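Local coordinates for protein extracellular ligand-binding receptor (Sphaerobacter thermophilus, PDB 4ZPJ) that probably binds a small solute outside the membrane and hands it to an ABC transporter, as substrate-binding proteins of the leucine-binding type do, at residues 54-62 and 119-129; 73-84 and 337-348. All blocks are in the same frame, centred on the assembly; numbering follows the deposited sequence.

Interaction 1 (54-62 and 119-129); sequences PIRIGVLLT and DRVHLIAGITL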
loop_
_atom_site.group_PDB
_atom_site.type_symbol
_atom_site.label_atom_id
_atom_site.label_comp_id
_atom_site.label_asym_id
_atom_site.label_seq_id
_atom_site.Cartn_x
_atom_site.Cartn_y
_atom_site.Cartn_z
ATOM N N PRO A 54 -10.938 14.862 25.650
ATOM C CA PRO A 54 -10.460 14.648 24.279
ATOM C C PRO A 54 -10.009 13.223 23.995
ATOM O O PRO A 54 -9.549 12.504 24.880
ATOM C CB PRO A 54 -9.317 15.656 24.120
ATOM C CG PRO A 54 -9.579 16.688 25.191
ATOM C CD PRO A 54 -10.108 15.866 26.344
ATOM N N ILE A 55 -10.184 12.828 22.741
ATOM C CA ILE A 55 -9.775 11.533 22.279
ATOM C C ILE A 55 -8.409 11.750 21.685
ATOM O O ILE A 55 -8.286 12.433 20.698
ATOM C CB ILE A 55 -10.763 11.030 21.240
ATOM C CG1 ILE A 55 -12.105 10.720 21.908
ATOM C CG2 ILE A 55 -10.260 9.764 20.555
ATOM C CD1 ILE A 55 -13.196 10.326 20.925
ATOM N N ARG A 56 -7.382 11.185 22.290
ATOM C CA ARG A 56 -6.026 11.401 21.829
ATOM C C ARG A 56 -5.486 10.278 20.958
ATOM O O ARG A 56 -5.361 9.139 21.370
ATOM C CB ARG A 56 -5.109 11.629 23.018
ATOM C CG ARG A 56 -5.222 13.006 23.668
ATOM C CD ARG A 56 -4.289 13.126 24.885
ATOM N NE ARG A 56 -4.465 11.988 25.805
ATOM C CZ ARG A 56 -5.379 11.902 26.775
ATOM N NH1 ARG A 56 -6.201 12.923 27.009
ATOM N NH2 ARG A 56 -5.467 10.780 27.520
ATOM N N ILE A 57 -5.112 10.635 19.749
ATOM C CA ILE A 57 -4.654 9.723 18.785
ATOM C C ILE A 57 -3.254 10.054 18.285
ATOM O O ILE A 57 -3.012 11.126 17.733
ATOM C CB ILE A 57 -5.574 9.767 17.586
ATOM C CG1 ILE A 57 -6.975 9.348 18.027
ATOM C CG2 ILE A 57 -5.036 8.824 16.535
ATOM C CD1 ILE A 57 -8.008 9.579 16.953
ATOM N N GLY A 58 -2.343 9.119 18.455
ATOM C CA GLY A 58 -0.964 9.339 18.032
ATOM C C GLY A 58 -0.817 8.993 16.584
ATOM O O GLY A 58 -1.463 8.073 16.103
ATOM N N VAL A 59 -0.003 9.739 15.872
ATOM C CA VAL A 59 0.318 9.398 14.507
ATOM C C VAL A 59 1.815 9.399 14.382
ATOM O O VAL A 59 2.490 10.438 14.649
ATOM C CB VAL A 59 -0.272 10.432 13.545
ATOM C CG1 VAL A 59 0.122 10.124 12.091
ATOM C CG2 VAL A 59 -1.780 10.483 13.736
ATOM N N LEU A 60 2.353 8.244 14.029
ATOM C CA LEU A 60 3.820 8.107 13.871
ATOM C C LEU A 60 4.051 7.899 12.387
ATOM O O LEU A 60 3.566 6.909 11.803
ATOM C CB LEU A 60 4.331 6.873 14.617
ATOM C CG LEU A 60 5.852 6.646 14.507
ATOM C CD1 LEU A 60 6.583 7.608 15.429
ATOM C CD2 LEU A 60 6.252 5.227 14.895
ATOM N N LEU A 61 4.761 8.817 11.744
ATOM C CA LEU A 61 4.963 8.693 10.297
ATOM C C LEU A 61 6.372 9.114 9.957
ATOM O O LEU A 61 7.019 9.820 10.748
ATOM C CB LEU A 61 3.901 9.524 9.535
ATOM C CG LEU A 61 2.491 8.881 9.422
ATOM C CD1 LEU A 61 1.477 9.841 8.799
ATOM C CD2 LEU A 61 2.497 7.595 8.627
ATOM N N THR A 62 6.842 8.698 8.779
ATOM C CA THR A 62 8.088 9.218 8.242
ATOM C C THR A 62 7.722 10.386 7.404
ATOM O O THR A 62 7.092 10.206 6.343
ATOM C CB THR A 62 8.863 8.209 7.379
ATOM O OG1 THR A 62 9.356 7.182 8.214
ATOM C CG2 THR A 62 10.024 8.870 6.713
ATOM N N ASP A 119 2.399 11.524 25.941
ATOM C CA ASP A 119 1.167 12.073 25.395
ATOM C C ASP A 119 -0.070 11.280 25.797
ATOM O O ASP A 119 -1.183 11.785 25.686
ATOM C CB ASP A 119 1.324 12.213 23.886
ATOM C CG ASP A 119 2.379 13.253 23.530
ATOM O OD1 ASP A 119 2.243 14.375 24.060
ATOM O OD2 ASP A 119 3.345 12.985 22.770
ATOM N N ARG A 120 0.129 10.051 26.264
ATOM C CA ARG A 120 -0.947 9.197 26.747
ATOM C C ARG A 120 -2.035 9.029 25.685
ATOM O O ARG A 120 -3.191 9.211 25.914
ATOM C CB ARG A 120 -1.484 9.726 28.081
ATOM C CG ARG A 120 -0.433 9.764 29.222
ATOM C CD ARG A 120 -0.016 8.341 29.637
ATOM N NE ARG A 120 1.024 8.293 30.673
ATOM C CZ ARG A 120 1.373 7.192 31.361
ATOM N NH1 ARG A 120 0.774 6.022 31.140
ATOM N NH2 ARG A 120 2.334 7.270 32.280
ATOM N N VAL A 121 -1.635 8.647 24.491
ATOM C CA VAL A 121 -2.603 8.477 23.438
ATOM C C VAL A 121 -3.352 7.166 23.597
ATOM O O VAL A 121 -2.864 6.228 24.172
ATOM C CB VAL A 121 -1.954 8.582 22.045
ATOM C CG1 VAL A 121 -1.246 9.913 21.910
ATOM C CG2 VAL A 121 -0.987 7.444 21.754
ATOM N N HIS A 122 -4.555 7.110 23.056
ATOM C CA HIS A 122 -5.409 5.945 23.199
ATOM C C HIS A 122 -5.303 4.991 22.009
ATOM O O HIS A 122 -5.805 3.883 22.063
ATOM C CB HIS A 122 -6.849 6.437 23.352
ATOM C CG HIS A 122 -7.047 7.348 24.529
ATOM N ND1 HIS A 122 -7.703 8.559 24.430
ATOM C CD2 HIS A 122 -6.649 7.242 25.820
ATOM C CE1 HIS A 122 -7.729 9.147 25.611
ATOM N NE2 HIS A 122 -7.097 8.368 26.472
ATOM N N LEU A 123 -4.643 5.446 20.945
ATOM C CA LEU A 123 -4.549 4.748 19.691
ATOM C C LEU A 123 -3.376 5.323 18.881
ATOM O O LEU A 123 -3.146 6.523 18.914
ATOM C CB LEU A 123 -5.885 4.922 18.931
ATOM C CG LEU A 123 -5.911 4.215 17.576
ATOM C CD1 LEU A 123 -7.284 3.674 17.195
ATOM C CD2 LEU A 123 -5.409 5.152 16.493
ATOM N N ILE A 124 -2.679 4.491 18.112
ATOM C CA ILE A 124 -1.620 4.956 17.215
ATOM C C ILE A 124 -1.903 4.538 15.798
ATOM O O ILE A 124 -2.267 3.395 15.562
ATOM C CB ILE A 124 -0.247 4.447 17.672
ATOM C CG1 ILE A 124 0.311 5.374 18.781
ATOM C CG2 ILE A 124 0.794 4.444 16.559
ATOM C CD1 ILE A 124 1.559 4.826 19.403
ATOM N N ALA A 125 -1.733 5.459 14.851
ATOM C CA ALA A 125 -1.900 5.176 13.422
ATOM C C ALA A 125 -0.602 5.513 12.727
ATOM O O ALA A 125 0.142 6.384 13.182
ATOM C CB ALA A 125 -3.041 6.000 12.822
ATOM N N GLY A 126 -0.329 4.823 11.633
ATOM C CA GLY A 126 0.796 5.185 10.798
ATOM C C GLY A 126 1.771 4.042 10.584
ATOM O O GLY A 126 1.353 2.910 10.174
ATOM N N ILE A 127 3.057 4.370 10.815
ATOM C CA ILE A 127 4.209 3.516 10.619
ATOM C C ILE A 127 4.573 3.310 9.158
ATOM O O ILE A 127 3.977 2.468 8.413
ATOM C CB ILE A 127 4.075 2.177 11.303
ATOM C CG1 ILE A 127 3.585 2.378 12.751
ATOM C CG2 ILE A 127 5.426 1.474 11.198
ATOM C CD1 ILE A 127 3.540 1.094 13.555
ATOM N N THR A 128 5.550 4.092 8.730
ATOM C CA THR A 128 5.860 4.171 7.337
ATOM C C THR A 128 6.758 3.019 6.895
ATOM O O THR A 128 6.439 2.383 5.938
ATOM C CB THR A 128 6.489 5.545 7.010
ATOM O OG1 THR A 128 5.573 6.550 7.433
ATOM C CG2 THR A 128 6.774 5.712 5.496
ATOM N N LEU A 129 7.864 2.759 7.583
ATOM C CA LEU A 129 8.857 1.768 7.092
ATOM C C LEU A 129 8.785 0.440 7.843
ATOM O O LEU A 129 8.533 0.412 9.067
ATOM C CB LEU A 129 10.271 2.323 7.188
ATOM C CG LEU A 129 10.512 3.602 6.355
ATOM C CD1 LEU A 129 11.944 4.084 6.505
ATOM C CD2 LEU A 129 10.160 3.419 4.876
#
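Gly58 lies opposite Ile124, and Leu60 opposite Gly126, where strands 55-61 and 123-126 run parallel inside a mixed sheet. Gly58 N reaches Leu123 O at 2.8 Å, and its carbonyl takes Ala125 N. Leu60 N then donates to Ala125 O, and Ile127 N gives a nearly straight bond to Leu60 O (2.8 Å). This buried middle is tight. A beta carbon on Gly58 would press on Val121 CG2 and Ile124 CG1, and one on Gly126 would collide with Leu60 O. Ile57 and Leu123 lie side by side on one face, CG2 to CD2 3.7 Å. Beyond the strands, Thr128 turns OG1 anti to its carbonyl carbon (chi1 -56°), where it accepts Thr62 N at 2.8 Å; Thr62 OG1 itself bonds to Ser101.

The Arg56 end is polar and more open to solvent. The arginine chain bends at chi3 (-50°) and grips Arg120 O side-on, NE at 3.1 Å and NH2 at 3.2 Å, with that oxygen in the guanidinium plane. His122 CE1 lies over one guanidinium face, the planes 53° apart, while His122 N donates to Arg56 O and Arg56 N makes a weak bond to ND1. With alanine in place of Arg56, both side-chain donors to Arg120 O are gone, and the carbonyl would probably lack these mates and the His122 ring turn more freely.

Strand 92-100 bonds to the other edge of strand 55-61. Helix 105-117 lies against Leu60, Val121 and Ile124, whereas Leu61 packs on helix 68-84, in the alpha/beta layering of a periplasmic binding protein lobe.

Interaction 2 (73-84 and 337-348); sequences GNLRGLTLALDQ and VDYAGYIGGRVI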
loop_
_atom_site.group_PDB
_atom_site.type_symbol
_atom_site.label_atom_id
_atom_site.label_comp_id
_atom_site.label_asym_id
_atom_site.label_seq_id
_atom_site.Cartn_x
_atom_site.Cartn_y
_atom_site.Cartn_z
ATOM N N GLY A 73 1.600 11.497 2.363
ATOM C CA GLY A 73 0.409 10.956 1.680
ATOM C C GLY A 73 -0.531 10.290 2.665
ATOM O O GLY A 73 -1.741 10.450 2.607
ATOM N N ASN A 74 0.050 9.538 3.590
ATOM C CA ASN A 74 -0.714 8.892 4.597
ATOM C C ASN A 74 -1.445 9.966 5.451
ATOM O O ASN A 74 -2.630 9.811 5.757
ATOM C CB ASN A 74 0.188 7.977 5.445
ATOM C CG ASN A 74 0.328 6.543 4.881
ATOM O OD1 ASN A 74 -0.143 6.192 3.793
ATOM N ND2 ASN A 74 0.932 5.708 5.659
ATOM N N LEU A 75 -0.734 11.043 5.814
ATOM C CA LEU A 75 -1.293 12.067 6.659
ATOM C C LEU A 75 -2.399 12.820 5.963
ATOM O O LEU A 75 -3.429 13.094 6.571
ATOM C CB LEU A 75 -0.202 13.007 7.204
ATOM C CG LEU A 75 -0.575 14.168 8.073
ATOM C CD1 LEU A 75 -1.260 13.680 9.325
ATOM C CD2 LEU A 75 0.649 15.034 8.406
ATOM N N ARG A 76 -2.240 13.124 4.693
ATOM C CA ARG A 76 -3.366 13.713 3.939
ATOM C C ARG A 76 -4.610 12.846 3.895
ATOM O O ARG A 76 -5.724 13.341 4.054
ATOM C CB ARG A 76 -2.961 13.994 2.504
ATOM C CG ARG A 76 -1.921 15.097 2.367
ATOM C CD ARG A 76 -1.631 15.403 0.901
ATOM N NE ARG A 76 -1.143 14.272 0.131
ATOM C CZ ARG A 76 0.133 14.096 -0.265
ATOM N NH1 ARG A 76 1.116 14.969 0.049
ATOM N NH2 ARG A 76 0.448 13.023 -0.982
ATOM N N GLY A 77 -4.463 11.554 3.640
ATOM C CA GLY A 77 -5.659 10.668 3.596
ATOM C C GLY A 77 -6.367 10.595 4.952
ATOM O O GLY A 77 -7.583 10.665 5.067
ATOM N N LEU A 78 -5.562 10.432 5.974
ATOM C CA LEU A 78 -6.024 10.271 7.337
ATOM C C LEU A 78 -6.797 11.485 7.826
ATOM O O LEU A 78 -7.884 11.312 8.382
ATOM C CB LEU A 78 -4.788 9.999 8.157
ATOM C CG LEU A 78 -4.675 9.532 9.576
ATOM C CD1 LEU A 78 -5.280 10.576 10.481
ATOM C CD2 LEU A 78 -5.227 8.129 9.784
ATOM N N THR A 79 -6.287 12.706 7.603
ATOM C CA THR A 79 -6.970 13.883 8.089
ATOM C C THR A 79 -8.217 14.193 7.293
ATOM O O THR A 79 -9.190 14.632 7.855
ATOM C CB THR A 79 -6.073 15.142 8.147
ATOM O OG1 THR A 79 -5.382 15.315 6.905
ATOM C CG2 THR A 79 -5.071 14.957 9.212
ATOM N N LEU A 80 -8.169 13.987 5.992
ATOM C CA LEU A 80 -9.360 14.080 5.188
ATOM C C LEU A 80 -10.503 13.201 5.730
ATOM O O LEU A 80 -11.618 13.682 5.819
ATOM C CB LEU A 80 -9.038 13.699 3.744
ATOM C CG LEU A 80 -10.257 13.823 2.865
ATOM C CD1 LEU A 80 -10.670 15.278 2.798
ATOM C CD2 LEU A 80 -10.009 13.301 1.470
ATOM N N ALA A 81 -10.216 11.958 6.140
ATOM C CA ALA A 81 -11.271 11.055 6.688
ATOM C C ALA A 81 -11.741 11.499 8.005
ATOM O O ALA A 81 -12.929 11.465 8.249
ATOM C CB ALA A 81 -10.793 9.648 6.848
ATOM N N LEU A 82 -10.828 11.936 8.872
ATOM C CA LEU A 82 -11.278 12.361 10.167
ATOM C C LEU A 82 -12.099 13.656 10.090
ATOM O O LEU A 82 -13.079 13.823 10.815
ATOM C CB LEU A 82 -10.119 12.474 11.166
ATOM C CG LEU A 82 -9.526 11.079 11.427
ATOM C CD1 LEU A 82 -8.200 11.133 12.158
ATOM C CD2 LEU A 82 -10.500 10.192 12.174
ATOM N N ASP A 83 -11.739 14.554 9.199
ATOM C CA ASP A 83 -12.547 15.744 8.983
ATOM C C ASP A 83 -13.938 15.462 8.411
ATOM O O ASP A 83 -14.887 16.101 8.811
ATOM C CB ASP A 83 -11.797 16.758 8.097
ATOM C CG ASP A 83 -10.650 17.414 8.831
ATOM O OD1 ASP A 83 -10.621 17.178 10.048
ATOM O OD2 ASP A 83 -9.823 18.190 8.255
ATOM N N GLN A 84 -14.083 14.493 7.505
ATOM C CA GLN A 84 -15.438 14.188 6.991
ATOM C C GLN A 84 -16.347 13.695 8.088
ATOM O O GLN A 84 -17.548 13.928 8.042
ATOM C CB GLN A 84 -15.417 13.136 5.917
ATOM C CG GLN A 84 -14.721 13.609 4.709
ATOM C CD GLN A 84 -14.737 12.581 3.626
ATOM O OE1 GLN A 84 -14.915 12.950 2.488
ATOM N NE2 GLN A 84 -14.611 11.281 3.971
ATOM N N VAL A 337 -0.782 5.996 -1.382
ATOM C CA VAL A 337 -0.535 6.390 -0.029
ATOM C C VAL A 337 -1.636 7.295 0.563
ATOM O O VAL A 337 -1.883 7.249 1.752
ATOM C CB VAL A 337 0.868 7.038 0.133
ATOM C CG1 VAL A 337 1.937 6.001 -0.194
ATOM C CG2 VAL A 337 1.022 8.276 -0.775
ATOM N N ASP A 338 -2.237 8.140 -0.248
ATOM C CA ASP A 338 -3.381 8.939 0.173
ATOM C C ASP A 338 -4.521 8.005 0.438
ATOM O O ASP A 338 -5.230 8.185 1.394
ATOM C CB ASP A 338 -3.820 9.955 -0.890
ATOM C CG ASP A 338 -2.651 10.817 -1.441
ATOM O OD1 ASP A 338 -2.131 11.679 -0.720
ATOM O OD2 ASP A 338 -2.320 10.658 -2.635
ATOM N N TYR A 339 -4.718 7.004 -0.429
ATOM C CA TYR A 339 -5.810 6.073 -0.268
ATOM C C TYR A 339 -5.689 5.308 1.049
ATOM O O TYR A 339 -6.680 5.145 1.839
ATOM C CB TYR A 339 -5.861 5.087 -1.464
ATOM C CG TYR A 339 -6.782 3.912 -1.174
ATOM C CD1 TYR A 339 -8.146 4.049 -1.221
ATOM C CD2 TYR A 339 -6.261 2.695 -0.745
ATOM C CE1 TYR A 339 -8.989 2.961 -0.934
ATOM C CE2 TYR A 339 -7.087 1.627 -0.393
ATOM C CZ TYR A 339 -8.434 1.739 -0.511
ATOM O OH TYR A 339 -9.219 0.633 -0.191
ATOM N N ALA A 340 -4.486 4.807 1.291
ATOM C CA ALA A 340 -4.243 3.967 2.460
ATOM C C ALA A 340 -4.412 4.735 3.785
ATOM O O ALA A 340 -4.999 4.198 4.731
ATOM C CB ALA A 340 -2.855 3.330 2.383
ATOM N N GLY A 341 -3.968 5.994 3.823
ATOM C CA GLY A 341 -4.255 6.909 4.937
ATOM C C GLY A 341 -5.743 7.164 5.156
ATOM O O GLY A 341 -6.246 7.151 6.287
ATOM N N TYR A 342 -6.456 7.373 4.077
ATOM C CA TYR A 342 -7.887 7.559 4.149
ATOM C C TYR A 342 -8.630 6.363 4.801
ATOM O O TYR A 342 -9.452 6.515 5.681
ATOM C CB TYR A 342 -8.399 7.839 2.737
ATOM C CG TYR A 342 -9.855 8.094 2.719
ATOM C CD1 TYR A 342 -10.365 9.321 3.156
ATOM C CD2 TYR A 342 -10.743 7.114 2.290
ATOM C CE1 TYR A 342 -11.728 9.582 3.163
ATOM C CE2 TYR A 342 -12.098 7.356 2.340
ATOM C CZ TYR A 342 -12.581 8.589 2.758
ATOM O OH TYR A 342 -13.933 8.788 2.741
ATOM N N ILE A 343 -8.282 5.161 4.406
ATOM C CA ILE A 343 -8.846 3.952 5.012
ATOM C C ILE A 343 -8.469 3.888 6.498
ATOM O O ILE A 343 -9.267 3.457 7.351
ATOM C CB ILE A 343 -8.327 2.689 4.276
ATOM C CG1 ILE A 343 -8.706 2.712 2.799
ATOM C CG2 ILE A 343 -8.797 1.404 4.965
ATOM C CD1 ILE A 343 -10.181 2.470 2.506
ATOM N N GLY A 344 -7.246 4.256 6.835
ATOM C CA GLY A 344 -6.899 4.378 8.261
ATOM C C GLY A 344 -7.936 5.233 9.034
ATOM O O GLY A 344 -8.414 4.888 10.122
ATOM N N GLY A 345 -8.205 6.409 8.505
ATOM C CA GLY A 345 -9.020 7.367 9.204
ATOM C C GLY A 345 -10.463 6.954 9.290
ATOM O O GLY A 345 -11.113 7.266 10.298
ATOM N N ARG A 346 -10.938 6.259 8.244
ATOM C CA ARG A 346 -12.319 5.781 8.192
ATOM C C ARG A 346 -12.517 4.645 9.180
ATOM O O ARG A 346 -13.504 4.578 9.882
ATOM C CB ARG A 346 -12.699 5.231 6.809
ATOM C CG ARG A 346 -13.362 6.158 5.846
ATOM C CD ARG A 346 -14.662 6.814 6.331
ATOM N NE ARG A 346 -15.822 5.942 6.420
ATOM C CZ ARG A 346 -16.506 5.494 5.374
ATOM N NH1 ARG A 346 -16.154 5.792 4.134
ATOM N NH2 ARG A 346 -17.552 4.731 5.577
ATOM N N VAL A 347 -11.562 3.740 9.223
ATOM C CA VAL A 347 -11.574 2.688 10.220
ATOM C C VAL A 347 -11.696 3.314 11.622
ATOM O O VAL A 347 -12.511 2.877 12.436
ATOM C CB VAL A 347 -10.276 1.877 10.149
ATOM C CG1 VAL A 347 -10.074 1.076 11.409
ATOM C CG2 VAL A 347 -10.267 0.980 8.909
ATOM N N ILE A 348 -10.902 4.355 11.892
ATOM C CA ILE A 348 -10.834 4.900 13.228
ATOM C C ILE A 348 -12.153 5.518 13.488
ATOM O O ILE A 348 -12.746 5.292 14.524
ATOM C CB ILE A 348 -9.732 5.954 13.337
ATOM C CG1 ILE A 348 -8.390 5.243 13.397
ATOM C CG2 ILE A 348 -9.928 6.787 14.565
ATOM C CD1 ILE A 348 -7.228 6.132 13.145
#
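The axes of helices 73-84 and 337-348 approach to 6.2 Å and cross at -38°, with the CA atoms of Gly77 and Tyr342 just 3.9 Å apart. Such closeness rests on a GxxxG motif in each helix, Gly73 with Gly77 and Gly341 with Gly345, and Ala81 extends the small-residue ridge by one more turn. Beta carbons at these glycines would collide with the facing helix. Without them, backbone meets backbone through CA-H...O contacts: Gly77 CA on Asp338 O (3.3 Å), Gly341 CA on Asn74 O (3.4 Å) and Tyr342 CA on Gly77 O.

Leu78 and Tyr342 flank the seam as knobs in holes. Leu78, its CG anti to the backbone N (chi1 -169°), sets CD2 among Gly341, Gly344, Gly345 and Ile348, where the missing glycine side chains leave room for a branched one. Leu82 CD2 separately reaches Gly345 O and, more loosely, Ile348 CG2.

At one end Arg76 holds Asp338 in a salt bridge, NE and NH2 both on OD1 at 2.9 Å, so a single carboxylate oxygen takes two N-H groups; OD2 goes to Gly335 N. At the other end the Tyr342 ring fits among Gly77, Leu80, Ala81 and Gln84, with Ala81 CB 3.7 Å from its CD1. Gln84 stands its amide nearly upright to that ring (80°), and its NE2, at the ring edge, donates to Tyr342 OH at 2.9 Å.

How the interactions relate
The two contacts lie about 13 Å apart, centre to centre, in one lobe of the protein: interaction 1 joins strands inside the mixed sheet, and interaction 2 joins two helices layered on it. They meet where Leu61 packs on Asn74 and Leu75, and where Ile57 and Leu123 pack on Ile348. Along the chain the order is 54-62, 73-84, 119-129, 337-348, so the segments alternate. Strand 55-61 leads directly into helix 68-84, whereas helix 336-354 comes after the separate sheet that contains strands 194-200 and 252-256. A late segment is thereby built into the first lobe, consistent with the interlaced two-lobed architecture of the leucine-binding protein family.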